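Local coordinates for protein FACT complex subunit SPT16 (Ashbya gossypii, PDB 6A8M) that probably contributes, through its N-terminal peptidase-like part, to the FACT histone chaperone that reorganizes nucleosomes during transcription, replication and DNA repair, at residues P30-F35 with E123-A128; G129-L134 with G160-D165; L322-E327 with D344-Y349. All blocks are in the same frame, centred on the assembly; numbering follows the deposited sequence.

Contact 1. Residues P30-F35 with E123-A128; sequences PSSLVF and ERVREA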
ATOM      1  N   PRO A  30      24.744  -5.063  -2.292  1.00 21.85           N
ATOM      2  CA  PRO A  30      24.881  -4.443  -3.615  1.00 22.47           C
ATOM      3  C   PRO A  30      25.830  -3.255  -3.535  1.00 22.63           C
ATOM      4  O   PRO A  30      25.864  -2.535  -2.534  1.00 24.40           O
ATOM      5  CB  PRO A  30      23.447  -4.013  -3.961  1.00 21.03           C
ATOM      6  CG  PRO A  30      22.795  -3.806  -2.612  1.00 20.24           C
ATOM      7  CD  PRO A  30      23.408  -4.842  -1.700  1.00 23.31           C
ATOM      8  N   SER A  31      26.613  -3.067  -4.597  1.00 23.10           N
ATOM      9  CA  SER A  31      27.552  -1.958  -4.701  1.00 25.90           C
ATOM     10  C   SER A  31      26.948  -0.732  -5.368  1.00 22.69           C
ATOM     11  O   SER A  31      27.544   0.353  -5.310  1.00 22.25           O
ATOM     12  CB  SER A  31      28.792  -2.386  -5.490  1.00 28.94           C
ATOM     13  OG  SER A  31      29.403  -3.521  -4.911  1.00 33.29           O
ATOM     14  N   SER A  32      25.788  -0.886  -5.995  1.00 21.03           N
ATOM     15  CA  SER A  32      25.062   0.186  -6.668  1.00 20.92           C
ATOM     16  C   SER A  32      23.646  -0.324  -6.890  1.00 20.48           C
ATOM     17  O   SER A  32      23.383  -1.517  -6.765  1.00 20.40           O
ATOM     18  CB  SER A  32      25.711   0.577  -7.998  1.00 23.41           C
ATOM     19  OG  SER A  32      25.727  -0.501  -8.930  1.00 23.10           O
ATOM     20  N   LEU A  33      22.743   0.595  -7.232  1.00 18.12           N
ATOM     21  CA  LEU A  33      21.343   0.291  -7.496  1.00 17.79           C
ATOM     22  C   LEU A  33      20.993   0.825  -8.873  1.00 16.21           C
ATOM     23  O   LEU A  33      21.457   1.906  -9.245  1.00 15.07           O
ATOM     24  CB  LEU A  33      20.421   0.942  -6.468  1.00 16.13           C
ATOM     25  CG  LEU A  33      20.694   0.670  -4.990  1.00 16.88           C
ATOM     26  CD1 LEU A  33      19.687   1.383  -4.131  1.00 15.18           C
ATOM     27  CD2 LEU A  33      20.662  -0.851  -4.744  1.00 19.86           C
ATOM     28  N   VAL A  34      20.175   0.087  -9.629  1.00 15.61           N
ATOM     29  CA  VAL A  34      19.620   0.592 -10.885  1.00 15.94           C
ATOM     30  C   VAL A  34      18.119   0.304 -10.938  1.00 15.68           C
ATOM     31  O   VAL A  34      17.703  -0.854 -10.812  1.00 16.42           O
ATOM     32  CB  VAL A  34      20.311  -0.016 -12.119  1.00 17.19           C
ATOM     33  CG1 VAL A  34      19.731   0.613 -13.376  1.00 15.30           C
ATOM     34  CG2 VAL A  34      21.850   0.190 -12.063  1.00 16.41           C
ATOM     35  N   PHE A  35      17.319   1.352 -11.161  1.00 14.23           N
ATOM     36  CA  PHE A  35      15.868   1.250 -11.295  1.00 13.68           C
ATOM     37  C   PHE A  35      15.458   1.869 -12.623  1.00 14.22           C
ATOM     38  O   PHE A  35      15.854   3.000 -12.924  1.00 16.11           O
ATOM     39  CB  PHE A  35      15.151   1.964 -10.142  1.00 12.47           C
ATOM     40  CG  PHE A  35      15.565   1.462  -8.788  1.00 13.61           C
ATOM     41  CD1 PHE A  35      14.989   0.319  -8.279  1.00 14.84           C
ATOM     42  CD2 PHE A  35      16.530   2.115  -8.051  1.00 12.91           C
ATOM     43  CE1 PHE A  35      15.362  -0.174  -7.039  1.00 16.76           C
ATOM     44  CE2 PHE A  35      16.919   1.629  -6.800  1.00 14.77           C
ATOM     45  CZ  PHE A  35      16.332   0.481  -6.299  1.00 16.79           C
ATOM     46  N   GLU A 123      29.261   1.208 -17.428  1.00 28.70           N
ATOM     47  CA  GLU A 123      30.656   1.396 -17.029  1.00 32.16           C
ATOM     48  C   GLU A 123      30.752   1.827 -15.566  1.00 32.28           C
ATOM     49  O   GLU A 123      31.568   1.297 -14.795  1.00 33.56           O
ATOM     50  CB  GLU A 123      31.348   2.419 -17.935  1.00 35.41           C
ATOM     51  CG  GLU A 123      31.489   2.002 -19.402  1.00 37.93           C
ATOM     52  CD  GLU A 123      32.260   0.702 -19.586  1.00 41.19           C
ATOM     53  OE1 GLU A 123      33.501   0.704 -19.419  1.00 41.20           O
ATOM     54  OE2 GLU A 123      31.618  -0.320 -19.913  1.00 40.74           O
ATOM     55  N   ARG A 124      29.921   2.782 -15.158  1.00 28.12           N
ATOM     56  CA  ARG A 124      29.950   3.204 -13.763  1.00 25.79           C
ATOM     57  C   ARG A 124      29.501   2.076 -12.832  1.00 24.59           C
ATOM     58  O   ARG A 124      30.072   1.900 -11.749  1.00 25.91           O
ATOM     59  CB  ARG A 124      29.097   4.460 -13.581  1.00 28.17           C
ATOM     60  CG  ARG A 124      29.384   5.206 -12.291  1.00 31.35           C
ATOM     61  CD  ARG A 124      28.671   6.544 -12.224  1.00 34.07           C
ATOM     62  NE  ARG A 124      28.954   7.389 -13.386  1.00 35.79           N
ATOM     63  CZ  ARG A 124      28.761   8.707 -13.404  1.00 35.10           C
ATOM     64  NH1 ARG A 124      28.292   9.319 -12.318  1.00 32.68           N
ATOM     65  NH2 ARG A 124      29.041   9.410 -14.495  1.00 33.70           N
ATOM     66  N   VAL A 125      28.498   1.288 -13.240  1.00 21.49           N
ATOM     67  CA  VAL A 125      27.988   0.214 -12.385  1.00 21.94           C
ATOM     68  C   VAL A 125      29.059  -0.850 -12.148  1.00 26.79           C
ATOM     69  O   VAL A 125      29.270  -1.304 -11.015  1.00 25.81           O
ATOM     70  CB  VAL A 125      26.708  -0.388 -12.993  1.00 21.36           C
ATOM     71  CG1 VAL A 125      26.418  -1.732 -12.386  1.00 21.22           C
ATOM     72  CG2 VAL A 125      25.517   0.567 -12.803  1.00 18.93           C
ATOM     73  N   ARG A 126      29.755  -1.264 -13.209  1.00 29.66           N
ATOM     74  CA  ARG A 126      30.750  -2.323 -13.045  1.00 33.41           C
ATOM     75  C   ARG A 126      31.963  -1.831 -12.264  1.00 31.94           C
ATOM     76  O   ARG A 126      32.602  -2.614 -11.555  1.00 32.12           O
ATOM     77  CB  ARG A 126      31.160  -2.878 -14.409  1.00 35.35           C
ATOM     78  CG  ARG A 126      31.939  -1.918 -15.307  1.00 39.54           C
ATOM     79  CD  ARG A 126      32.094  -2.500 -16.709  1.00 43.95           C
ATOM     80  NE  ARG A 126      33.014  -1.733 -17.553  1.00 46.50           N
ATOM     81  CZ  ARG A 126      34.269  -2.090 -17.809  1.00 49.13           C
ATOM     82  NH1 ARG A 126      34.762  -3.210 -17.292  1.00 51.09           N
ATOM     83  NH2 ARG A 126      35.033  -1.332 -18.589  1.00 49.05           N
ATOM     84  N   GLU A 127      32.281  -0.542 -12.369  1.00 31.50           N
ATOM     85  CA  GLU A 127      33.343   0.026 -11.545  1.00 34.17           C
ATOM     86  C   GLU A 127      32.978  -0.046 -10.069  1.00 31.25           C
ATOM     87  O   GLU A 127      33.835  -0.322  -9.222  1.00 33.47           O
ATOM     88  CB  GLU A 127      33.610   1.474 -11.966  1.00 38.35           C
ATOM     89  CG  GLU A 127      34.519   2.249 -11.020  1.00 44.57           C
ATOM     90  CD  GLU A 127      35.872   1.577 -10.835  1.00 51.83           C
ATOM     91  OE1 GLU A 127      36.380   0.959 -11.804  1.00 53.94           O
ATOM     92  OE2 GLU A 127      36.424   1.662  -9.716  1.00 54.82           O
ATOM     93  N   ALA A 128      31.701   0.174  -9.751  1.00 25.50           N
ATOM     94  CA  ALA A 128      31.237   0.106  -8.369  1.00 24.50           C
ATOM     95  C   ALA A 128      31.377  -1.304  -7.802  1.00 27.48           C
ATOM     96  O   ALA A 128      31.752  -1.475  -6.635  1.00 29.15           O
ATOM     97  CB  ALA A 128      29.783   0.585  -8.288  1.00 20.63           C
TER
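Ser31, Ser32 and Val34 meet Val125 and Ala128 in a buried helix-on-sheet contact of the SPT16 N-terminal lobe, where the last turns of helix 113-128 lie on one face of the mixed six-stranded sheet, against strand 32-37. The axes of 32-35 and 123-128 approach to 9.0 Å and run close to antiparallel, at 148°. Ser31, Ser32 and Val34 each turn CB toward the helix; two serines and a valine meet a valine and an alanine, so the packing is mixed. Sheet and helix meet here by van der Waals packing, without a hydrogen bond between the two segments; the backbone bonds of Ser31, Ser32 and Val34 go to Ala131 and Gly133 of the adjoining strand 131-134.

Val34 and Val125 form the hydrocarbon part of the contact. Their branches pass at a slant, CG2 of Val34 lying 3.8 Å from CG2 of Val125, and in both residues this is the methyl beside the backbone N. Val132 of strand 131-134 touches both valines and extends the same apolar layer. Two residues earlier, Ser32 holds its OG between its own backbone N and carbonyl carbon (chi1 62°), which sets the oxygen against the Val125 branches, 3.7 Å from CG1 of Val125. Its CB packs against the Ala128 methyl, with 4.1 Å between Ser32 CB and Ala128 CB. At the end of the helix Ala128 meets Ser31, their CA atoms being 5.6 Å apart: Ala128 CB lies 3.7 Å from Ser31 O, while Ser31 CB comes to 3.3 Å from Ala128 O.

Contact 2. Residues G129-L134 with G160-D165; sequences GSAVGL and GLNGVD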
ATOM      1  N   GLY A 129      31.083  -2.319  -8.600  1.00 28.32           N
ATOM      2  CA  GLY A 129      31.118  -3.683  -8.106  1.00 31.90           C
ATOM      3  C   GLY A 129      30.249  -4.603  -8.932  1.00 33.51           C
ATOM      4  O   GLY A 129      29.496  -4.181  -9.814  1.00 32.08           O
ATOM      5  N   SER A 130      30.359  -5.900  -8.621  1.00 33.96           N
ATOM      6  CA  SER A 130      29.665  -6.899  -9.420  1.00 35.14           C
ATOM      7  C   SER A 130      28.231  -7.114  -8.954  1.00 32.70           C
ATOM      8  O   SER A 130      27.394  -7.544  -9.753  1.00 32.78           O
ATOM      9  CB  SER A 130      30.429  -8.228  -9.402  1.00 41.59           C
ATOM     10  OG  SER A 130      30.671  -8.669  -8.080  1.00 44.77           O
ATOM     11  N   ALA A 131      27.932  -6.840  -7.686  1.00 31.10           N
ATOM     12  CA  ALA A 131      26.575  -6.975  -7.166  1.00 29.46           C
ATOM     13  C   ALA A 131      25.818  -5.676  -7.409  1.00 28.13           C
ATOM     14  O   ALA A 131      26.219  -4.613  -6.911  1.00 27.26           O
ATOM     15  CB  ALA A 131      26.587  -7.313  -5.676  1.00 29.54           C
ATOM     16  N   VAL A 132      24.702  -5.773  -8.134  1.00 25.83           N
ATOM     17  CA  VAL A 132      23.879  -4.627  -8.508  1.00 23.14           C
ATOM     18  C   VAL A 132      22.482  -4.840  -7.953  1.00 21.43           C
ATOM     19  O   VAL A 132      21.849  -5.853  -8.251  1.00 20.41           O
ATOM     20  CB  VAL A 132      23.831  -4.455 -10.038  1.00 24.30           C
ATOM     21  CG1 VAL A 132      23.262  -3.099 -10.403  1.00 22.24           C
ATOM     22  CG2 VAL A 132      25.220  -4.647 -10.637  1.00 24.76           C
ATOM     23  N   GLY A 133      21.988  -3.866  -7.189  1.00 20.28           N
ATOM     24  CA  GLY A 133      20.658  -3.966  -6.613  1.00 20.12           C
ATOM     25  C   GLY A 133      19.613  -3.588  -7.647  1.00 18.71           C
ATOM     26  O   GLY A 133      19.726  -2.555  -8.311  1.00 17.06           O
ATOM     27  N   LEU A 134      18.607  -4.444  -7.806  1.00 17.67           N
ATOM     28  CA  LEU A 134      17.595  -4.290  -8.835  1.00 17.86           C
ATOM     29  C   LEU A 134      16.224  -4.610  -8.255  1.00 17.00           C
ATOM     30  O   LEU A 134      16.109  -5.363  -7.288  1.00 17.98           O
ATOM     31  CB  LEU A 134      17.851  -5.226 -10.020  1.00 19.12           C
ATOM     32  CG  LEU A 134      19.178  -5.090 -10.760  1.00 21.56           C
ATOM     33  CD1 LEU A 134      19.264  -6.202 -11.774  1.00 22.33           C
ATOM     34  CD2 LEU A 134      19.233  -3.742 -11.439  1.00 21.54           C
ATOM     35  N   GLY A 160      30.868  -9.876 -14.968  1.00 47.97           N
ATOM     36  CA  GLY A 160      30.328 -10.911 -14.100  1.00 48.92           C
ATOM     37  C   GLY A 160      29.277 -10.446 -13.104  1.00 49.11           C
ATOM     38  O   GLY A 160      29.271 -10.889 -11.950  1.00 50.58           O
ATOM     39  N   LEU A 161      28.370  -9.577 -13.547  1.00 47.95           N
ATOM     40  CA  LEU A 161      27.443  -8.898 -12.643  1.00 47.13           C
ATOM     41  C   LEU A 161      26.328  -9.828 -12.180  1.00 48.40           C
ATOM     42  O   LEU A 161      25.737 -10.560 -12.980  1.00 51.04           O
ATOM     43  CB  LEU A 161      26.830  -7.675 -13.332  1.00 43.75           C
ATOM     44  CG  LEU A 161      27.801  -6.639 -13.907  1.00 41.91           C
ATOM     45  CD1 LEU A 161      27.058  -5.458 -14.515  1.00 37.66           C
ATOM     46  CD2 LEU A 161      28.787  -6.160 -12.848  1.00 42.12           C
ATOM     47  N   ASN A 162      26.036  -9.794 -10.879  1.00 44.63           N
ATOM     48  CA  ASN A 162      24.899 -10.513 -10.321  1.00 40.32           C
ATOM     49  C   ASN A 162      23.862  -9.501  -9.858  1.00 36.36           C
ATOM     50  O   ASN A 162      24.152  -8.646  -9.013  1.00 32.93           O
ATOM     51  CB  ASN A 162      25.305 -11.453  -9.177  1.00 41.97           C
ATOM     52  CG  ASN A 162      26.152 -10.777  -8.105  1.00 42.32           C
ATOM     53  OD1 ASN A 162      27.301 -10.406  -8.348  1.00 45.34           O
ATOM     54  ND2 ASN A 162      25.605 -10.668  -6.896  1.00 38.93           N
ATOM     55  N   GLY A 163      22.669  -9.585 -10.440  1.00 34.31           N
ATOM     56  CA  GLY A 163      21.555  -8.785  -9.962  1.00 31.05           C
ATOM     57  C   GLY A 163      21.059  -9.279  -8.616  1.00 28.80           C
ATOM     58  O   GLY A 163      20.943 -10.482  -8.366  1.00 29.41           O
ATOM     59  N   VAL A 164      20.767  -8.334  -7.731  1.00 24.14           N
ATOM     60  CA  VAL A 164      20.405  -8.637  -6.355  1.00 22.54           C
ATOM     61  C   VAL A 164      19.060  -7.984  -6.090  1.00 21.66           C
ATOM     62  O   VAL A 164      18.942  -6.764  -6.198  1.00 20.19           O
ATOM     63  CB  VAL A 164      21.466  -8.126  -5.370  1.00 25.14           C
ATOM     64  CG1 VAL A 164      20.953  -8.212  -3.956  1.00 28.44           C
ATOM     65  CG2 VAL A 164      22.787  -8.916  -5.537  1.00 28.68           C
ATOM     66  N   ASP A 165      18.048  -8.778  -5.747  1.00 20.50           N
ATOM     67  CA  ASP A 165      16.755  -8.159  -5.478  1.00 20.15           C
ATOM     68  C   ASP A 165      16.807  -7.356  -4.185  1.00 19.43           C
ATOM     69  O   ASP A 165      17.394  -7.790  -3.191  1.00 21.00           O
ATOM     70  CB  ASP A 165      15.640  -9.182  -5.374  1.00 21.81           C
ATOM     71  CG  ASP A 165      14.288  -8.516  -5.314  1.00 23.61           C
ATOM     72  OD1 ASP A 165      13.778  -8.117  -6.387  1.00 27.20           O
ATOM     73  OD2 ASP A 165      13.770  -8.345  -4.194  1.00 23.52           O
TER
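Strands 131-134 and 162-165 pair in parallel, Ala131 beside Asn162 through Leu134 beside Asp165, with the short axes 4.4 Å apart and inclined at 40°. They are the two strands of a beta-alpha-beta unit whose helix is 143-158, and strand 162-165 forms an outer edge of the N-terminal lobe's sheet. Four backbone hydrogen bonds follow the parallel pattern: Asn162 and Val164 each use both N and O, donating to Ser130 O, just ahead of the pair, and to Val132 O, and accepting from Val132 N and Leu134 N. The Val132 N to Asn162 O bond is nearly straight, 170° at the hydrogen, whereas Val164 N reaches Val132 O at 146°, over 2.8 Å. Supporting CA-H...O contacts include Gly133 CA to Val164 O at 3.3 Å.

Ala131 and Val164 share one face, Ala131 CB lying 4.1 Å from Val164 CG2. On the other, Val132 and Leu134 pack with Leu161 against Trp152 of the connecting helix. Leu161 has CG beside its backbone N, and its CD2 branch comes to 3.6 Å from Ser130 CA. At the end of the pair the carboxylate of Asp165 is held by Thr136 OG1 and Ser167 N. Gly163 presents bare backbone on the face of Val132 and Leu134, and Leu134 CD1 reaches back along the pair to rest 3.9 Å from Gly163 CA.

Contact 3. Residues L322-E327 with D344-Y349; sequences LLLQEE and DGAVNY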
ATOM      1  N   LEU A 322     -14.604  -7.889  17.568  1.00 16.21           N
ATOM      2  CA  LEU A 322     -14.252  -6.548  18.036  1.00 16.28           C
ATOM      3  C   LEU A 322     -13.219  -6.593  19.151  1.00 16.52           C
ATOM      4  O   LEU A 322     -12.265  -5.799  19.156  1.00 18.93           O
ATOM      5  CB  LEU A 322     -15.492  -5.814  18.537  1.00 18.14           C
ATOM      6  CG  LEU A 322     -16.437  -5.233  17.505  1.00 18.60           C
ATOM      7  CD1 LEU A 322     -17.643  -4.615  18.235  1.00 18.65           C
ATOM      8  CD2 LEU A 322     -15.723  -4.202  16.626  1.00 18.55           C
ATOM      9  N   LEU A 323     -13.423  -7.483  20.126  1.00 14.05           N
ATOM     10  CA  LEU A 323     -12.497  -7.621  21.249  1.00 16.70           C
ATOM     11  C   LEU A 323     -11.127  -8.074  20.778  1.00 17.41           C
ATOM     12  O   LEU A 323     -10.103  -7.628  21.303  1.00 17.49           O
ATOM     13  CB  LEU A 323     -13.058  -8.615  22.271  1.00 18.20           C
ATOM     14  CG  LEU A 323     -14.366  -8.172  22.940  1.00 19.23           C
ATOM     15  CD1 LEU A 323     -14.890  -9.210  23.898  1.00 21.52           C
ATOM     16  CD2 LEU A 323     -14.134  -6.847  23.664  1.00 22.55           C
ATOM     17  N   LEU A 324     -11.089  -8.954  19.776  1.00 16.23           N
ATOM     18  CA  LEU A 324      -9.814  -9.426  19.238  1.00 15.32           C
ATOM     19  C   LEU A 324      -9.056  -8.301  18.548  1.00 16.85           C
ATOM     20  O   LEU A 324      -7.838  -8.149  18.730  1.00 15.25           O
ATOM     21  CB  LEU A 324     -10.064 -10.587  18.269  1.00 14.40           C
ATOM     22  CG  LEU A 324      -8.838 -11.052  17.474  1.00 13.75           C
ATOM     23  CD1 LEU A 324      -7.815 -11.634  18.466  1.00 14.57           C
ATOM     24  CD2 LEU A 324      -9.225 -12.104  16.455  1.00 14.01           C
ATOM     25  N   GLN A 325      -9.751  -7.512  17.726  1.00 16.58           N
ATOM     26  CA  GLN A 325      -9.082  -6.384  17.084  1.00 17.88           C
ATOM     27  C   GLN A 325      -8.523  -5.430  18.127  1.00 18.37           C
ATOM     28  O   GLN A 325      -7.393  -4.946  18.001  1.00 16.38           O
ATOM     29  CB  GLN A 325     -10.046  -5.640  16.151  1.00 19.91           C
ATOM     30  CG  GLN A 325      -9.287  -4.635  15.265  1.00 19.43           C
ATOM     31  CD  GLN A 325     -10.153  -3.534  14.689  1.00 20.21           C
ATOM     32  OE1 GLN A 325     -10.938  -2.896  15.405  1.00 23.76           O
ATOM     33  NE2 GLN A 325      -9.988  -3.280  13.396  1.00 16.72           N
ATOM     34  N   GLU A 326      -9.301  -5.166  19.171  1.00 19.00           N
ATOM     35  CA  GLU A 326      -8.835  -4.293  20.243  1.00 21.27           C
ATOM     36  C   GLU A 326      -7.586  -4.860  20.910  1.00 20.99           C
ATOM     37  O   GLU A 326      -6.637  -4.119  21.195  1.00 20.21           O
ATOM     38  CB  GLU A 326      -9.958  -4.089  21.262  1.00 26.97           C
ATOM     39  CG  GLU A 326      -9.550  -3.291  22.492  1.00 34.22           C
ATOM     40  CD  GLU A 326      -9.266  -1.831  22.184  1.00 40.10           C
ATOM     41  OE1 GLU A 326      -9.882  -1.282  21.249  1.00 40.85           O
ATOM     42  OE2 GLU A 326      -8.416  -1.235  22.878  1.00 42.44           O
ATOM     43  N   GLU A 327      -7.568  -6.174  21.160  1.00 16.93           N
ATOM     44  CA  GLU A 327      -6.382  -6.809  21.729  1.00 16.25           C
ATOM     45  C   GLU A 327      -5.170  -6.604  20.830  1.00 17.18           C
ATOM     46  O   GLU A 327      -4.073  -6.308  21.312  1.00 17.39           O
ATOM     47  CB  GLU A 327      -6.662  -8.300  21.954  1.00 16.02           C
ATOM     48  CG  GLU A 327      -5.426  -9.199  22.161  1.00 19.26           C
ATOM     49  CD  GLU A 327      -4.706  -8.994  23.489  1.00 23.07           C
ATOM     50  OE1 GLU A 327      -5.193  -8.217  24.332  1.00 21.54           O
ATOM     51  OE2 GLU A 327      -3.641  -9.623  23.701  1.00 23.20           O
ATOM     52  N   ASP A 344       0.745 -14.435  16.670  1.00 16.32           N
ATOM     53  CA  ASP A 344       0.579 -15.467  17.700  1.00 16.68           C
ATOM     54  C   ASP A 344      -0.244 -14.958  18.884  1.00 17.75           C
ATOM     55  O   ASP A 344      -0.999 -15.728  19.489  1.00 17.22           O
ATOM     56  CB  ASP A 344       1.938 -15.978  18.178  1.00 17.69           C
ATOM     57  CG  ASP A 344       2.620 -16.879  17.163  1.00 19.26           C
ATOM     58  OD1 ASP A 344       1.969 -17.205  16.155  1.00 19.52           O
ATOM     59  OD2 ASP A 344       3.791 -17.282  17.399  1.00 18.68           O
ATOM     60  N   GLY A 345      -0.111 -13.676  19.237  1.00 17.53           N
ATOM     61  CA  GLY A 345      -0.955 -13.124  20.296  1.00 18.03           C
ATOM     62  C   GLY A 345      -2.436 -13.156  19.945  1.00 16.72           C
ATOM     63  O   GLY A 345      -3.286 -13.370  20.812  1.00 16.96           O
ATOM     64  N   ALA A 346      -2.766 -12.892  18.678  1.00 15.48           N
ATOM     65  CA  ALA A 346      -4.140 -13.046  18.211  1.00 14.69           C
ATOM     66  C   ALA A 346      -4.600 -14.498  18.326  1.00 15.66           C
ATOM     67  O   ALA A 346      -5.726 -14.773  18.749  1.00 15.35           O
ATOM     68  CB  ALA A 346      -4.253 -12.551  16.766  1.00 14.09           C
ATOM     69  N   VAL A 347      -3.752 -15.436  17.908  1.00 15.40           N
ATOM     70  CA  VAL A 347      -4.094 -16.851  18.012  1.00 15.90           C
ATOM     71  C   VAL A 347      -4.343 -17.232  19.461  1.00 16.75           C
ATOM     72  O   VAL A 347      -5.274 -17.986  19.768  1.00 19.44           O
ATOM     73  CB  VAL A 347      -2.985 -17.708  17.388  1.00 16.26           C
ATOM     74  CG1 VAL A 347      -3.245 -19.190  17.674  1.00 17.01           C
ATOM     75  CG2 VAL A 347      -2.912 -17.413  15.893  1.00 15.46           C
ATOM     76  N   ASN A 348      -3.504 -16.729  20.369  1.00 17.31           N
ATOM     77  CA  ASN A 348      -3.693 -16.998  21.792  1.00 19.45           C
ATOM     78  C   ASN A 348      -5.060 -16.528  22.256  1.00 17.95           C
ATOM     79  O   ASN A 348      -5.755 -17.225  23.007  1.00 20.78           O
ATOM     80  CB  ASN A 348      -2.610 -16.303  22.619  1.00 24.52           C
ATOM     81  CG  ASN A 348      -1.227 -16.853  22.385  1.00 28.35           C
ATOM     82  OD1 ASN A 348      -1.047 -17.908  21.776  1.00 29.26           O
ATOM     83  ND2 ASN A 348      -0.226 -16.132  22.881  1.00 29.05           N
ATOM     84  N   TYR A 349      -5.441 -15.314  21.856  1.00 18.17           N
ATOM     85  CA  TYR A 349      -6.698 -14.742  22.324  1.00 17.01           C
ATOM     86  C   TYR A 349      -7.890 -15.556  21.818  1.00 16.70           C
ATOM     87  O   TYR A 349      -8.851 -15.788  22.555  1.00 17.05           O
ATOM     88  CB  TYR A 349      -6.772 -13.284  21.871  1.00 16.31           C
ATOM     89  CG  TYR A 349      -7.844 -12.450  22.533  1.00 18.01           C
ATOM     90  CD1 TYR A 349      -7.630 -11.867  23.777  1.00 21.15           C
ATOM     91  CD2 TYR A 349      -9.064 -12.244  21.911  1.00 18.29           C
ATOM     92  CE1 TYR A 349      -8.617 -11.111  24.383  1.00 25.08           C
ATOM     93  CE2 TYR A 349     -10.051 -11.490  22.506  1.00 21.29           C
ATOM     94  CZ  TYR A 349      -9.828 -10.926  23.740  1.00 25.27           C
ATOM     95  OH  TYR A 349     -10.828 -10.174  24.331  1.00 26.66           O
TER
HETATM   96  O   HOH W   1      -9.873  -6.853  23.869  1.00 22.34           O
HETATM   97  O   HOH W   2      -3.136 -12.236  23.249  1.00 21.53           O
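Tyr349 reaches across from helix 339-353 and lies against Leu323, Leu324 and Glu327 of helix 312-332, in a helix-helix contact of the M24 peptidase-like (pita-bread) domain. Glu327 CB and Leu324 CD1 are on the same side of its ring. The short axes pass 9.9 Å apart at 145°. With CG anti to the backbone N (chi1 -166°), the phenol extends toward the other helix. Glu327 lays its CB over one ring face, 4.2 Å from the Tyr349 ring centroid and 13° off the normal, a CH-pi contact. The Glu327 chain then bends at chi2, bringing Glu327 CG over Tyr349 CD1 and its carboxylate nearly parallel to the ring.

The Leu324 chain and the phenol point opposite ways as they pass. Leu324 CD1 approaches the ring obliquely, 3.7 Å from Tyr349 CD2, and also lies 4.1 Å from Ala346 CB. Phe361 touches both Leu324 and Ala346 and continues this buried patch. At the far end of the ring, Leu323 CB lies 3.4 Å from Tyr349 OH.

Water joins the polar groups: one molecule donates to Leu323 O and is weakly linked to Tyr349 OH. Glu327 OE2, also bonded to Asn331 ND2, accepts from a second water, which gives its other hydrogen to Gly345 O, 2.7 Å from the water oxygen.

How the contacts relate
From the N terminus, the three contacts follow in series, neither nesting nor crossing. Contact 1 closes the longest loop, 87 residues carrying much of the N-terminal lobe's sheet and helices, and sets helix 113-128 against strand 32-37. After two linking residues the chain enters strand 131-134, where contact 2 closes a 25-residue loop through helix 143-158. Because 131-134 lies between 32-37 and 162-165, the two contacts belong to one sheet; they touch, with Ser32 O 2.8 Å from Gly133 N. Contact 3 closes the shortest loop, 16 residues, in the M24 region. Its centre is about 46 Å from that of contact 1 and 42 Å from that of contact 2, so it ties together a separate part of the fold.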